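Protein S100-A5 (Homo sapiens, PDB 6WN7) binds calcium, zinc and copper as a homodimeric S100 protein, holding up to two calcium ions per subunit and binding other proteins in a calcium-dependent way. Local coordinates at residues His20-Arg25 with Leu37-Lys42; Asp57-Leu62 with Gln68-Lys73. The protein carries 2 engineered substitutions. All coordinates share one frame; numbering follows the deposited sequence.

Interaction 1. Residues His20-Arg25 with Leu37-Lys42; sequences HKYSGR and LKELIK. With CA (calcium ion), chain K.
Y22 carries its CG anti to its own carbonyl carbon, chi1 -61°, and this lays the ring against the backbone of L40. The ring takes L40 over one face. L40 CA stands 3.7 Å from the centroid of the Y22 ring, almost exactly on the ring normal, which makes a CH-pi contact. The L40 side chain continues from there along the CD2 side of the ring, with L40 CG 3.8 Å from Y22 CD2. On the opposite face K21 CG covers the ring nearer its rim.

The E39 side chain crosses that of Y22 at about a right angle. Its CG is anti to the backbone N, chi1 -176°, which sets E39 CG 3.8 Å from Y22 CE1; a bend at chi2 then turns the carboxylate aside. The carboxylate plane is strongly tilted from the ring. This is the first EF-hand of the S100 fold, with helix 7-23 packed beside helix 34-44 at the calcium loop. S23 O binds the calcium ion at 2.3 Å. Backbone carbonyls of E26, S28 and T31, the carboxylate of E36 and a water complete the site, in keeping with the carbonyl-rich first loop of S100 proteins.

R25 folds its extended chain back over Y22, so that Y22 CD1 lies over the centre of the guanidinium. A weak bond from R25 NE to K21 O, 3.3 Å long with an N-H...O angle of 155°, accompanies this pose. R25 NH1 touches E39 CG at 3.7 Å. R25 NH1 and E39 OE1 are 4.4 Å apart, too far for a salt bridge, though the opposite charges probably still attract. The Y22 hydroxyl hydrogen-bonds E44, further along helix 34-44.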
loop_
_atom_site.group_PDB
_atom_site.type_symbol
_atom_site.label_atom_id
_atom_site.label_comp_id
_atom_site.label_asym_id
_atom_site.label_seq_id
_atom_site.Cartn_x
_atom_site.Cartn_y
_atom_site.Cartn_z
ATOM N N HIS B 20 -4.367 -12.385 2.045
ATOM C CA HIS B 20 -4.666 -13.793 1.798
ATOM C C HIS B 20 -4.899 -14.567 3.084
ATOM O O HIS B 20 -5.706 -15.497 3.092
ATOM C CB HIS B 20 -3.556 -14.393 0.945
ATOM C CG HIS B 20 -3.687 -14.045 -0.507
ATOM N ND1 HIS B 20 -4.478 -14.760 -1.380
ATOM C CD2 HIS B 20 -3.161 -13.032 -1.230
ATOM C CE1 HIS B 20 -4.432 -14.203 -2.573
ATOM N NE2 HIS B 20 -3.623 -13.165 -2.514
ATOM N N LYS B 21 -4.235 -14.198 4.181
ATOM C CA LYS B 21 -4.552 -14.803 5.471
ATOM C C LYS B 21 -6.054 -14.782 5.737
ATOM O O LYS B 21 -6.608 -15.742 6.276
ATOM C CB LYS B 21 -3.787 -14.089 6.594
ATOM C CG LYS B 21 -4.066 -14.627 7.999
ATOM C CD LYS B 21 -3.503 -13.749 9.126
ATOM C CE LYS B 21 -2.044 -13.384 8.910
ATOM N NZ LYS B 21 -1.368 -12.995 10.193
ATOM N N TYR B 22 -6.735 -13.702 5.363
ATOM C CA TYR B 22 -8.156 -13.557 5.651
ATOM C C TYR B 22 -9.057 -13.828 4.458
ATOM O O TYR B 22 -10.176 -14.294 4.654
ATOM C CB TYR B 22 -8.428 -12.160 6.224
ATOM C CG TYR B 22 -7.683 -11.947 7.517
ATOM C CD1 TYR B 22 -8.200 -12.407 8.700
ATOM C CD2 TYR B 22 -6.446 -11.357 7.539
ATOM C CE1 TYR B 22 -7.529 -12.269 9.867
ATOM C CE2 TYR B 22 -5.766 -11.208 8.708
ATOM C CZ TYR B 22 -6.318 -11.679 9.867
ATOM O OH TYR B 22 -5.673 -11.532 11.051
ATOM N N SER B 23 -8.603 -13.596 3.225
ATOM C CA SER B 23 -9.468 -13.824 2.070
ATOM C C SER B 23 -9.760 -15.303 1.823
ATOM O O SER B 23 -10.803 -15.636 1.259
ATOM C CB SER B 23 -8.856 -13.185 0.830
ATOM O OG SER B 23 -7.697 -13.863 0.439
ATOM N N GLY B 24 -8.882 -16.197 2.231
ATOM C CA GLY B 24 -9.093 -17.621 2.024
ATOM C C GLY B 24 -9.948 -18.372 3.042
ATOM O O GLY B 24 -10.119 -19.590 2.905
ATOM N N ARG B 25 -10.507 -17.685 4.045
ATOM C CA ARG B 25 -11.258 -18.363 5.093
ATOM C C ARG B 25 -12.606 -18.872 4.598
ATOM O O ARG B 25 -13.030 -19.969 4.980
ATOM C CB ARG B 25 -11.422 -17.427 6.277
ATOM C CG ARG B 25 -10.106 -16.897 6.732
ATOM C CD ARG B 25 -10.223 -16.146 8.012
ATOM N NE ARG B 25 -8.918 -16.053 8.653
ATOM C CZ ARG B 25 -8.727 -15.776 9.933
ATOM N NH1 ARG B 25 -9.750 -15.566 10.741
ATOM N NH2 ARG B 25 -7.496 -15.720 10.398
ATOM N N LEU B 37 -13.220 -9.060 6.019
ATOM C CA LEU B 37 -12.680 -7.710 6.129
ATOM C C LEU B 37 -12.713 -7.223 7.571
ATOM O O LEU B 37 -11.743 -6.640 8.068
ATOM C CB LEU B 37 -13.494 -6.788 5.234
ATOM C CG LEU B 37 -12.996 -5.351 5.268
ATOM C CD1 LEU B 37 -11.654 -5.235 4.556
ATOM C CD2 LEU B 37 -14.012 -4.428 4.679
ATOM N N LYS B 38 -13.818 -7.467 8.264
ATOM C CA LYS B 38 -13.919 -7.073 9.664
ATOM C C LYS B 38 -12.896 -7.800 10.528
ATOM O O LYS B 38 -12.314 -7.203 11.443
ATOM C CB LYS B 38 -15.356 -7.319 10.137
ATOM C CG LYS B 38 -15.618 -7.113 11.601
ATOM C CD LYS B 38 -17.086 -7.413 11.915
ATOM C CE LYS B 38 -17.229 -8.373 13.096
ATOM N NZ LYS B 38 -18.632 -8.521 13.628
ATOM N N GLU B 39 -12.650 -9.079 10.256
ATOM C CA GLU B 39 -11.659 -9.812 11.045
ATOM C C GLU B 39 -10.239 -9.363 10.732
ATOM O O GLU B 39 -9.398 -9.280 11.629
ATOM C CB GLU B 39 -11.791 -11.317 10.809
ATOM C CG GLU B 39 -10.852 -12.187 11.666
ATOM C CD GLU B 39 -11.002 -12.003 13.198
ATOM O OE1 GLU B 39 -10.219 -12.638 13.944
ATOM O OE2 GLU B 39 -11.893 -11.246 13.661
ATOM N N LEU B 40 -9.938 -9.097 9.465
ATOM C CA LEU B 40 -8.657 -8.498 9.125
ATOM C C LEU B 40 -8.438 -7.216 9.925
ATOM O O LEU B 40 -7.407 -7.042 10.580
ATOM C CB LEU B 40 -8.618 -8.247 7.614
ATOM C CG LEU B 40 -7.322 -7.733 6.992
ATOM C CD1 LEU B 40 -7.196 -8.071 5.516
ATOM C CD2 LEU B 40 -7.214 -6.210 7.170
ATOM N N ILE B 41 -9.409 -6.302 9.892
ATOM C CA ILE B 41 -9.222 -5.020 10.564
ATOM C C ILE B 41 -9.070 -5.230 12.058
ATOM O O ILE B 41 -8.229 -4.600 12.702
ATOM C CB ILE B 41 -10.387 -4.076 10.237
ATOM C CG1 ILE B 41 -10.368 -3.724 8.759
ATOM C CG2 ILE B 41 -10.300 -2.832 11.069
ATOM C CD1 ILE B 41 -11.567 -3.005 8.311
ATOM N N LYS B 42 -9.883 -6.115 12.630
ATOM C CA LYS B 42 -9.820 -6.350 14.062
ATOM C C LYS B 42 -8.432 -6.813 14.473
ATOM O O LYS B 42 -7.859 -6.308 15.438
ATOM C CB LYS B 42 -10.876 -7.380 14.458
HETATM CA CA CA K . -13.002 -15.092 0.994
HETATM O O HOH W 1 -15.105 -14.325 0.334
#

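Interaction 2. Residues Asp57-Leu62 with Gln68-Lys73; sequences DLMKSL and QEIDFK. With CA (calcium ion), chain L.
E69, whose backbone N lies 3.5 Å from M59 CE, gives its carbonyl O to a calcium ion at 2.3 Å. The ion is also gripped by side-chain oxygens of D63, N65, D67 and E74, and by a water. E69 CB is directed away from segment 57-62, and E69 OE2 hydrogen-bonds T31 OG1.

M59 and I70 carry most of the contact. M59 has its CG anti to the backbone N, chi1 -176°, and a bend at chi2 turns the thioether toward the loop. There M59 and I70 run past each other in opposite directions. M59 SD is 3.7 Å from I70 CG1, and M59 CE is 3.6 Å from I70 CD1. The modelled approach of the M59 methyl to the backbone carbonyl of Q68 is doubtful. This is the canonical EF-hand of the chain, helix-loop-helix round calcium. I70 follows the carbonyl ligand and pairs by backbone hydrogen bonds with L32 of the first loop. An alanine in place of M59 would remove the sulfur and methyl, and would probably leave the CG1 and CD1 flank of I70 without its cover.

L62 meets the same isoleucine: its CB is 3.8 Å from I70 CD1. F78 of helix 72-93 packs on L62, and Y75 packs on I70. Just beyond, D71 sits at the N-cap of helix 72-93, with its OD1 accepting a hydrogen bond from the backbone N of E74, itself a calcium ligand.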
loop_
_atom_site.group_PDB
_atom_site.type_symbol
_atom_site.label_atom_id
_atom_site.label_comp_id
_atom_site.label_asym_id
_atom_site.label_seq_id
_atom_site.Cartn_x
_atom_site.Cartn_y
_atom_site.Cartn_z
ATOM N N ASP B 57 -20.180 0.901 5.887
ATOM C CA ASP B 57 -19.886 2.032 5.032
ATOM C C ASP B 57 -18.590 1.804 4.272
ATOM O O ASP B 57 -18.497 2.131 3.089
ATOM C CB ASP B 57 -19.815 3.306 5.886
ATOM C CG ASP B 57 -21.137 3.619 6.648
ATOM O OD1 ASP B 57 -22.070 2.802 6.683
ATOM O OD2 ASP B 57 -21.239 4.709 7.222
ATOM N N LEU B 58 -17.577 1.247 4.940
ATOM C CA LEU B 58 -16.303 0.972 4.281
ATOM C C LEU B 58 -16.447 -0.150 3.252
ATOM O O LEU B 58 -15.905 -0.060 2.150
ATOM C CB LEU B 58 -15.264 0.611 5.331
ATOM C CG LEU B 58 -13.879 0.224 4.816
ATOM C CD1 LEU B 58 -13.179 1.469 4.346
ATOM C CD2 LEU B 58 -13.089 -0.478 5.889
ATOM N N MET B 59 -17.264 -1.106 3.560
ATOM C CA MET B 59 -17.557 -2.174 2.633
ATOM C C MET B 59 -18.181 -1.620 1.310
ATOM O O MET B 59 -17.803 -1.908 0.165
ATOM C CB MET B 59 -18.480 -3.288 3.246
ATOM C CG MET B 59 -18.746 -4.462 2.358
ATOM S SD MET B 59 -17.372 -5.641 2.243
ATOM C CE MET B 59 -17.891 -6.533 0.787
ATOM N N LYS B 60 -19.201 -0.819 1.503
ATOM C CA LYS B 60 -19.879 -0.225 0.355
ATOM C C LYS B 60 -18.992 0.748 -0.406
ATOM O O LYS B 60 -19.141 0.887 -1.626
ATOM C CB LYS B 60 -21.144 0.507 0.809
ATOM N N SER B 61 -18.073 1.430 0.272
ATOM C CA SER B 61 -17.182 2.342 -0.441
ATOM C C SER B 61 -16.120 1.598 -1.258
ATOM O O SER B 61 -15.693 2.087 -2.310
ATOM C CB SER B 61 -16.520 3.298 0.545
ATOM O OG SER B 61 -16.284 2.645 1.756
ATOM N N LEU B 62 -15.698 0.419 -0.804
ATOM C CA LEU B 62 -14.628 -0.331 -1.442
ATOM C C LEU B 62 -15.136 -1.237 -2.536
ATOM O O LEU B 62 -14.399 -1.517 -3.482
ATOM C CB LEU B 62 -13.923 -1.220 -0.413
ATOM C CG LEU B 62 -13.221 -0.539 0.759
ATOM C CD1 LEU B 62 -12.853 -1.553 1.813
ATOM C CD2 LEU B 62 -11.987 0.217 0.282
ATOM N N GLN B 68 -20.262 -7.727 -3.106
ATOM C CA GLN B 68 -20.172 -7.949 -1.662
ATOM C C GLN B 68 -18.879 -8.648 -1.264
ATOM O O GLN B 68 -18.790 -9.262 -0.197
ATOM C CB GLN B 68 -21.407 -8.660 -1.102
ATOM C CG GLN B 68 -22.627 -7.732 -0.928
ATOM C CD GLN B 68 -23.137 -7.171 -2.251
ATOM O OE1 GLN B 68 -23.597 -7.913 -3.120
ATOM N NE2 GLN B 68 -23.049 -5.863 -2.407
ATOM N N GLU B 69 -17.870 -8.536 -2.107
ATOM C CA GLU B 69 -16.552 -9.064 -1.841
ATOM C C GLU B 69 -15.563 -7.961 -2.152
ATOM O O GLU B 69 -15.787 -7.153 -3.052
ATOM C CB GLU B 69 -16.243 -10.242 -2.754
ATOM C CG GLU B 69 -17.227 -11.371 -2.669
ATOM C CD GLU B 69 -16.965 -12.306 -1.501
ATOM O OE1 GLU B 69 -17.915 -12.995 -1.084
ATOM O OE2 GLU B 69 -15.824 -12.355 -1.006
ATOM N N ILE B 70 -14.463 -7.946 -1.409
ATOM C CA ILE B 70 -13.375 -6.987 -1.590
ATOM C C ILE B 70 -12.204 -7.737 -2.201
ATOM O O ILE B 70 -11.568 -8.546 -1.523
ATOM C CB ILE B 70 -12.960 -6.347 -0.257
ATOM C CG1 ILE B 70 -14.180 -5.748 0.429
ATOM C CG2 ILE B 70 -11.886 -5.297 -0.459
ATOM C CD1 ILE B 70 -14.981 -4.839 -0.449
ATOM N N ASP B 71 -11.896 -7.460 -3.460
ATOM C CA ASP B 71 -10.762 -8.073 -4.136
ATOM C C ASP B 71 -9.496 -7.274 -3.855
ATOM O O ASP B 71 -9.528 -6.232 -3.213
ATOM C CB ASP B 71 -11.044 -8.244 -5.632
ATOM C CG ASP B 71 -11.183 -6.925 -6.390
ATOM O OD1 ASP B 71 -10.933 -5.856 -5.807
ATOM O OD2 ASP B 71 -11.523 -6.974 -7.599
ATOM N N PHE B 72 -8.357 -7.783 -4.306
ATOM C CA PHE B 72 -7.123 -7.121 -3.914
ATOM C C PHE B 72 -7.068 -5.683 -4.419
ATOM O O PHE B 72 -6.503 -4.815 -3.759
ATOM C CB PHE B 72 -5.910 -7.913 -4.384
ATOM C CG PHE B 72 -4.618 -7.358 -3.878
ATOM C CD1 PHE B 72 -4.198 -7.624 -2.598
ATOM C CD2 PHE B 72 -3.828 -6.557 -4.673
ATOM C CE1 PHE B 72 -3.028 -7.103 -2.132
ATOM C CE2 PHE B 72 -2.658 -6.040 -4.203
ATOM C CZ PHE B 72 -2.262 -6.307 -2.928
ATOM N N LYS B 73 -7.648 -5.401 -5.575
ATOM C CA LYS B 73 -7.597 -4.036 -6.092
ATOM C C LYS B 73 -8.428 -3.086 -5.243
ATOM O O LYS B 73 -7.990 -1.982 -4.916
ATOM C CB LYS B 73 -8.099 -4.010 -7.522
ATOM C CG LYS B 73 -8.330 -2.630 -8.055
ATOM C CD LYS B 73 -8.476 -2.663 -9.553
ATOM C CE LYS B 73 -8.913 -1.319 -10.058
ATOM N NZ LYS B 73 -9.357 -1.366 -11.479
HETATM CA CA CA L . -15.980 -6.276 -5.132
HETATM O O HOH W 2 -14.879 -7.908 -6.325
#

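Overall arrangement
From the N terminus, helix 7-23 runs into the first calcium loop, and interaction 1 closes that loop by joining the helix end to helix 34-44. The chain then passes to helix 52-62, and interaction 2 closes the second calcium loop against it before helix 72-93 starts. The two contacts are in series, neither nested nor crossed, with centres about 12 Å apart. They meet through helices 34-44 and 52-62, where I41 CD1 packs 3.8 Å from L58 CD2. F78 of helix 72-93 touches both I41 and L58. H20 hydrogen-bonds N87 of the second subunit and F72 packs on it, so both EF-hands reach the partner subunit.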